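Local coordinates for leucine-rich repeat protein (Bacteroides thetaiotaomicron, PDB 4ECN) that is of unknown function but, as an extracellular leucine-rich repeat protein, probably binds other proteins, at residues K284-Y289 and L300-N305; G355-T360 and I452-N457. One frame throughout, in Å; residues are numbered along the deposited sequence.

Interaction 1 (K284-Y289 and L300-N305)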
loop_
_atom_site.group_PDB
_atom_site.type_symbol
_atom_site.label_atom_id
_atom_site.label_comp_id
_atom_site.label_asym_id
_atom_site.label_seq_id
_atom_site.Cartn_x
_atom_site.Cartn_y
_atom_site.Cartn_z
ATOM N N LYS A 284 -14.636 -4.332 15.666
ATOM C CA LYS A 284 -14.780 -5.728 16.051
ATOM C C LYS A 284 -14.548 -6.653 14.861
ATOM O O LYS A 284 -14.093 -7.773 15.070
ATOM C CB LYS A 284 -16.169 -6.004 16.661
ATOM C CG LYS A 284 -17.371 -5.628 15.793
ATOM C CD LYS A 284 -18.674 -6.036 16.470
ATOM C CE LYS A 284 -19.908 -5.715 15.663
ATOM N NZ LYS A 284 -21.153 -6.175 16.347
ATOM N N ASN A 285 -14.834 -6.180 13.620
ATOM C CA ASN A 285 -14.697 -6.968 12.397
ATOM C C ASN A 285 -13.441 -6.610 11.569
ATOM O O ASN A 285 -13.376 -6.949 10.376
ATOM C CB ASN A 285 -15.933 -6.806 11.527
ATOM C CG ASN A 285 -17.180 -7.429 12.098
ATOM O OD1 ASN A 285 -18.219 -6.777 12.218
ATOM N ND2 ASN A 285 -17.104 -8.691 12.502
ATOM N N TRP A 286 -12.434 -5.982 12.185
ATOM C CA TRP A 286 -11.180 -5.736 11.488
ATOM C C TRP A 286 -10.351 -7.007 11.436
ATOM O O TRP A 286 -10.395 -7.802 12.386
ATOM C CB TRP A 286 -10.351 -4.635 12.160
ATOM C CG TRP A 286 -10.857 -3.229 12.096
ATOM C CD1 TRP A 286 -12.033 -2.786 11.564
ATOM C CD2 TRP A 286 -10.169 -2.067 12.580
ATOM N NE1 TRP A 286 -12.124 -1.417 11.695
ATOM C CE2 TRP A 286 -11.004 -0.952 12.334
ATOM C CE3 TRP A 286 -8.941 -1.866 13.248
ATOM C CZ2 TRP A 286 -10.655 0.346 12.728
ATOM C CZ3 TRP A 286 -8.591 -0.577 13.626
ATOM C CH2 TRP A 286 -9.445 0.512 13.371
ATOM N N ARG A 287 -9.589 -7.183 10.338
ATOM C CA ARG A 287 -8.637 -8.270 10.082
ATOM C C ARG A 287 -7.538 -7.722 9.195
ATOM O O ARG A 287 -7.731 -7.552 7.987
ATOM C CB ARG A 287 -9.275 -9.534 9.480
ATOM C CG ARG A 287 -9.847 -10.500 10.511
ATOM C CD ARG A 287 -10.378 -11.785 9.883
ATOM N NE ARG A 287 -9.296 -12.694 9.500
ATOM C CZ ARG A 287 -8.895 -13.734 10.227
ATOM N NH1 ARG A 287 -9.513 -14.037 11.364
ATOM N NH2 ARG A 287 -7.888 -14.494 9.811
ATOM N N TYR A 288 -6.405 -7.388 9.809
ATOM C CA TYR A 288 -5.267 -6.832 9.099
ATOM C C TYR A 288 -4.719 -7.844 8.102
ATOM O O TYR A 288 -4.519 -9.005 8.462
ATOM C CB TYR A 288 -4.173 -6.395 10.080
ATOM C CG TYR A 288 -2.923 -5.880 9.415
ATOM C CD1 TYR A 288 -2.849 -4.574 8.937
ATOM C CD2 TYR A 288 -1.788 -6.679 9.307
ATOM C CE1 TYR A 288 -1.689 -4.088 8.330
ATOM C CE2 TYR A 288 -0.623 -6.206 8.699
ATOM C CZ TYR A 288 -0.583 -4.914 8.202
ATOM O OH TYR A 288 0.568 -4.461 7.609
ATOM N N TYR A 289 -4.495 -7.391 6.842
ATOM C CA TYR A 289 -3.900 -8.154 5.755
ATOM C C TYR A 289 -2.551 -7.551 5.427
ATOM O O TYR A 289 -2.475 -6.389 5.040
ATOM C CB TYR A 289 -4.815 -8.200 4.520
ATOM C CG TYR A 289 -4.240 -9.020 3.382
ATOM C CD1 TYR A 289 -3.796 -10.326 3.591
ATOM C CD2 TYR A 289 -4.145 -8.495 2.098
ATOM C CE1 TYR A 289 -3.243 -11.078 2.557
ATOM C CE2 TYR A 289 -3.611 -9.247 1.050
ATOM C CZ TYR A 289 -3.175 -10.545 1.281
ATOM O OH TYR A 289 -2.640 -11.304 0.264
ATOM N N LEU A 300 -4.178 -9.209 13.969
ATOM C CA LEU A 300 -5.350 -8.993 13.139
ATOM C C LEU A 300 -6.100 -7.709 13.439
ATOM O O LEU A 300 -6.841 -7.219 12.570
ATOM C CB LEU A 300 -6.345 -10.142 13.368
ATOM C CG LEU A 300 -5.945 -11.533 12.939
ATOM C CD1 LEU A 300 -7.018 -12.521 13.335
ATOM C CD2 LEU A 300 -5.699 -11.596 11.443
ATOM N N ASN A 301 -6.013 -7.214 14.692
ATOM C CA ASN A 301 -6.845 -6.082 15.097
ATOM C C ASN A 301 -6.283 -5.364 16.295
ATOM O O ASN A 301 -5.317 -5.834 16.908
ATOM C CB ASN A 301 -8.238 -6.662 15.467
ATOM C CG ASN A 301 -9.412 -5.744 15.533
ATOM O OD1 ASN A 301 -9.304 -4.522 15.552
ATOM N ND2 ASN A 301 -10.579 -6.346 15.586
ATOM N N TRP A 302 -6.905 -4.223 16.635
ATOM C CA TRP A 302 -6.636 -3.480 17.852
ATOM C C TRP A 302 -7.193 -4.231 19.048
ATOM O O TRP A 302 -7.996 -5.155 18.881
ATOM C CB TRP A 302 -7.250 -2.091 17.782
ATOM C CG TRP A 302 -6.518 -1.110 16.930
ATOM C CD1 TRP A 302 -5.402 -1.332 16.179
ATOM C CD2 TRP A 302 -6.869 0.263 16.737
ATOM N NE1 TRP A 302 -5.042 -0.179 15.520
ATOM C CE2 TRP A 302 -5.916 0.821 15.861
ATOM C CE3 TRP A 302 -7.889 1.088 17.246
ATOM C CZ2 TRP A 302 -5.962 2.160 15.465
ATOM C CZ3 TRP A 302 -7.928 2.421 16.863
ATOM C CH2 TRP A 302 -6.985 2.938 15.965
ATOM N N ASN A 303 -6.781 -3.844 20.254
ATOM C CA ASN A 303 -7.259 -4.503 21.460
ATOM C C ASN A 303 -7.480 -3.486 22.579
ATOM O O ASN A 303 -6.554 -2.757 22.940
ATOM C CB ASN A 303 -6.265 -5.578 21.894
ATOM C CG ASN A 303 -6.634 -6.342 23.143
ATOM O OD1 ASN A 303 -7.814 -6.641 23.417
ATOM N ND2 ASN A 303 -5.600 -6.737 23.880
ATOM N N PHE A 304 -8.712 -3.453 23.121
ATOM C CA PHE A 304 -9.096 -2.561 24.218
ATOM C C PHE A 304 -9.478 -3.387 25.478
ATOM O O PHE A 304 -9.967 -2.823 26.453
ATOM C CB PHE A 304 -10.247 -1.620 23.786
ATOM C CG PHE A 304 -9.868 -0.685 22.656
ATOM C CD1 PHE A 304 -9.159 0.486 22.905
ATOM C CD2 PHE A 304 -10.202 -0.986 21.339
ATOM C CE1 PHE A 304 -8.793 1.339 21.859
ATOM C CE2 PHE A 304 -9.838 -0.129 20.291
ATOM C CZ PHE A 304 -9.129 1.020 20.559
ATOM N N ASN A 305 -9.214 -4.710 25.475
ATOM C CA ASN A 305 -9.488 -5.591 26.624
ATOM C C ASN A 305 -8.229 -5.662 27.485
ATOM O O ASN A 305 -7.671 -6.729 27.764
ATOM C CB ASN A 305 -9.952 -6.976 26.163
ATOM C CG ASN A 305 -11.115 -6.920 25.234
ATOM O OD1 ASN A 305 -11.057 -7.445 24.119
ATOM N ND2 ASN A 305 -12.137 -6.165 25.614
#

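Interaction 2 (G355-T360 and I452-N457)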
loop_
_atom_site.group_PDB
_atom_site.type_symbol
_atom_site.label_atom_id
_atom_site.label_comp_id
_atom_site.label_asym_id
_atom_site.label_seq_id
_atom_site.Cartn_x
_atom_site.Cartn_y
_atom_site.Cartn_z
ATOM N N GLY A 355 -5.915 4.528 3.939
ATOM C CA GLY A 355 -5.676 3.640 2.810
ATOM C C GLY A 355 -4.356 3.962 2.160
ATOM O O GLY A 355 -3.766 4.997 2.475
ATOM N N THR A 356 -3.894 3.101 1.230
ATOM C CA THR A 356 -2.590 3.222 0.551
ATOM C C THR A 356 -2.631 2.511 -0.789
ATOM O O THR A 356 -3.358 1.535 -0.954
ATOM C CB THR A 356 -1.524 2.628 1.483
ATOM O OG1 THR A 356 -1.219 3.604 2.464
ATOM C CG2 THR A 356 -0.278 2.264 0.818
ATOM N N HIS A 357 -1.847 3.000 -1.745
ATOM C CA HIS A 357 -1.727 2.382 -3.061
ATOM C C HIS A 357 -1.069 0.991 -2.958
ATOM O O HIS A 357 -1.262 0.153 -3.837
ATOM C CB HIS A 357 -0.925 3.295 -4.008
ATOM C CG HIS A 357 0.428 3.647 -3.503
ATOM N ND1 HIS A 357 0.624 4.737 -2.688
ATOM C CD2 HIS A 357 1.613 3.023 -3.697
ATOM C CE1 HIS A 357 1.919 4.739 -2.400
ATOM N NE2 HIS A 357 2.554 3.737 -3.003
ATOM N N SER A 358 -0.343 0.747 -1.857
ATOM C CA SER A 358 0.440 -0.447 -1.525
ATOM C C SER A 358 -0.309 -1.410 -0.547
ATOM O O SER A 358 0.196 -2.496 -0.265
ATOM C CB SER A 358 1.761 0.000 -0.896
ATOM O OG SER A 358 2.763 -1.004 -0.935
ATOM N N GLU A 359 -1.502 -1.016 -0.046
ATOM C CA GLU A 359 -2.293 -1.752 0.946
ATOM C C GLU A 359 -2.479 -3.258 0.557
ATOM O O GLU A 359 -2.194 -4.140 1.376
ATOM C CB GLU A 359 -3.658 -1.064 1.106
ATOM C CG GLU A 359 -4.281 -1.069 2.498
ATOM C CD GLU A 359 -5.531 -0.206 2.598
ATOM O OE1 GLU A 359 -5.788 0.575 1.650
ATOM O OE2 GLU A 359 -6.286 -0.353 3.590
ATOM N N THR A 360 -2.892 -3.553 -0.688
ATOM C CA THR A 360 -3.119 -4.951 -1.119
ATOM C C THR A 360 -1.812 -5.739 -1.322
ATOM O O THR A 360 -1.829 -6.977 -1.395
ATOM C CB THR A 360 -3.912 -4.977 -2.405
ATOM O OG1 THR A 360 -3.214 -4.179 -3.362
ATOM C CG2 THR A 360 -5.334 -4.464 -2.214
ATOM N N ILE A 452 1.508 14.323 6.732
ATOM C CA ILE A 452 1.123 13.419 5.651
ATOM C C ILE A 452 -0.267 12.820 5.928
ATOM O O ILE A 452 -0.501 12.335 7.034
ATOM C CB ILE A 452 2.206 12.301 5.514
ATOM C CG1 ILE A 452 3.609 12.868 5.237
ATOM C CG2 ILE A 452 1.835 11.301 4.447
ATOM C CD1 ILE A 452 4.678 11.926 5.561
ATOM N N ILE A 453 -1.179 12.853 4.923
ATOM C CA ILE A 453 -2.529 12.276 5.005
ATOM C C ILE A 453 -2.737 11.389 3.744
ATOM O O ILE A 453 -2.510 11.839 2.622
ATOM C CB ILE A 453 -3.669 13.318 5.228
ATOM C CG1 ILE A 453 -4.978 12.635 5.642
ATOM C CG2 ILE A 453 -3.874 14.286 4.065
ATOM C CD1 ILE A 453 -5.928 13.520 6.398
ATOM N N TYR A 454 -3.100 10.112 3.961
ATOM C CA TYR A 454 -3.326 9.133 2.902
ATOM C C TYR A 454 -4.745 8.565 2.969
ATOM O O TYR A 454 -5.193 8.084 4.014
ATOM C CB TYR A 454 -2.301 7.976 2.987
ATOM C CG TYR A 454 -0.986 8.145 2.241
ATOM C CD1 TYR A 454 -0.142 9.215 2.509
ATOM C CD2 TYR A 454 -0.503 7.143 1.407
ATOM C CE1 TYR A 454 1.092 9.348 1.867
ATOM C CE2 TYR A 454 0.731 7.263 0.762
ATOM C CZ TYR A 454 1.537 8.357 1.015
ATOM O OH TYR A 454 2.746 8.499 0.368
ATOM N N PHE A 455 -5.462 8.688 1.841
ATOM C CA PHE A 455 -6.787 8.139 1.550
ATOM C C PHE A 455 -6.683 7.299 0.345
ATOM O O PHE A 455 -6.150 7.773 -0.659
ATOM C CB PHE A 455 -7.833 9.221 1.312
ATOM C CG PHE A 455 -7.981 10.313 2.327
ATOM C CD1 PHE A 455 -8.872 10.180 3.385
ATOM C CD2 PHE A 455 -7.334 11.529 2.156
ATOM C CE1 PHE A 455 -9.057 11.218 4.294
ATOM C CE2 PHE A 455 -7.526 12.569 3.055
ATOM C CZ PHE A 455 -8.379 12.404 4.126
ATOM N N ALA A 456 -7.170 6.068 0.385
ATOM C CA ALA A 456 -7.125 5.243 -0.814
ATOM C C ALA A 456 -8.097 4.094 -0.719
ATOM O O ALA A 456 -8.429 3.647 0.380
ATOM C CB ALA A 456 -5.717 4.718 -1.065
ATOM N N ASN A 457 -8.571 3.646 -1.896
ATOM C CA ASN A 457 -9.457 2.508 -2.140
ATOM C C ASN A 457 -10.687 2.547 -1.254
ATOM O O ASN A 457 -11.056 1.527 -0.659
ATOM C CB ASN A 457 -8.700 1.220 -1.916
ATOM C CG ASN A 457 -7.296 1.248 -2.437
ATOM O OD1 ASN A 457 -7.060 1.312 -3.644
ATOM N ND2 ASN A 457 -6.340 1.226 -1.525
#

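Interaction 1 (K284-Y289 and L300-N305)
Trp286 and Trp302 form the aromatic part of this contact, an edge-to-face pair in which the six-membered rings stand 67° apart with centroids separated by 5.0 Å. The edge belongs to Trp286: its CZ3 lies over the centre of the Trp302 ring, 3.7 Å from CD2. Each indole nitrogen is occupied by a backbone carbonyl, Trp286 NE1 by Leu281 O and Trp302 NE1 by Pro315 O, which should restrain both ring rotations.

The polar part runs between backbones. Tyr288 N donates to Leu300 O (2.8 Å), and Arg287 CA reaches the same oxygen through a CA-H...O contact of 3.2 Å.

Asn301 joins the polar and aromatic parts. With CG anti to the backbone N (chi1 -162°), its side chain crosses that of Trp286, the amide plane turned 30° from the ring, and OD1 lies 3.5 Å from CE3. OD1 accepts from the following amide, Trp302 N, at 2.6 Å and also from Trp278 NE1, while ND2 donates to Gly283 O. An alanine in place of Asn301 is likely to leave Trp278 NE1 and Gly283 O without these mates and to open a gap beside Trp286.

On the exposed side the contact is van der Waals packing: the Leu300 and Arg287 side chains run alongside each other, and Leu300 CD1 sits over one guanidinium face toward its rim, 3.5 Å from NH1.

Neither segment is helix or strand; this is an irregular loop pairing at the start of the leucine-rich repeat sheet, between helix 266-280 and strand 317-319. Trp302 rests on Leu274 of that helix, Phe333 meets both tryptophans, and Arg287 and Tyr289 make backbone hydrogen bonds with Phe333 and Gly332, tying the loop to the chain just beyond strand 325-329.

Interaction 2 (G355-T360 and I452-N457)
Tyr454 has the most surface buried here, and it meets three successive residues of 355-360. Its CB lies 3.4 Å from Gly355 O, its CD2 approaches Thr356 OG1 at 3.8 Å, and farther along the ring CE2 comes edge-on to His357 CE1. The imidazole is held in place by partners beyond the segments: ND1 is hydrogen-bonded to Glu497 and NE2 to His386.

Gly355 comes next. Its CA is only 4.2 Å from that of Ala456; with no side chain at Gly355, its backbone lies close against Ala456. Ala456 completes the trio: its methyl group packs against the peptide link that leaves Gly355, with CB 3.3 Å from Thr356 N.

Just past the strand, Asn457 adds the polar grip. CG is anti to the carbonyl carbon (chi1 -40°), and from this position ND2 donates to Thr356 O (3.1 Å) and to Glu359 OE1 (3.3 Å), both acceptors lying near its amide plane. Thr356 N reaches the same carboxylate oxygen from the opposite face of its plane, and Thr434 OG1 bonds to it as well. The type I turn from Thr356 to Glu359 is thereby fastened to the end of the neighbouring strand, while Asn457 OD1 passes the connection on to Asn500.

In the leucine-rich repeat sheet, strand 452-456 lies between 351-353 and 495-499, parallel to both; the contact lies where 351-353 has ended and the chain turns into helix 359-362, with helix 386-391 packed against His357 and Ser358.

Interactions 1 and 2 follow one another along the chain, the loop pairing of 284-289 with 300-305 closing before 355-360 begins, and their centres are about 18 Å apart. They nevertheless touch: Tyr289 CE2 packs 3.8 Å from Thr360 O. Gly332 provides a second connection, since its backbone pairs with Tyr289 while its N donates to Glu359 OE2. No active site is known to relate them to. The bound sodium ion, at a site that includes Gln314 and Val317, lies about 8 Å from the Trp302 side chain of interaction 1, and Gln314 also donates to Asn303 O. One contact thus packs the entrance to the repeat sheet; the other fastens the turn after strand 351-353 to the end of strand 452-456.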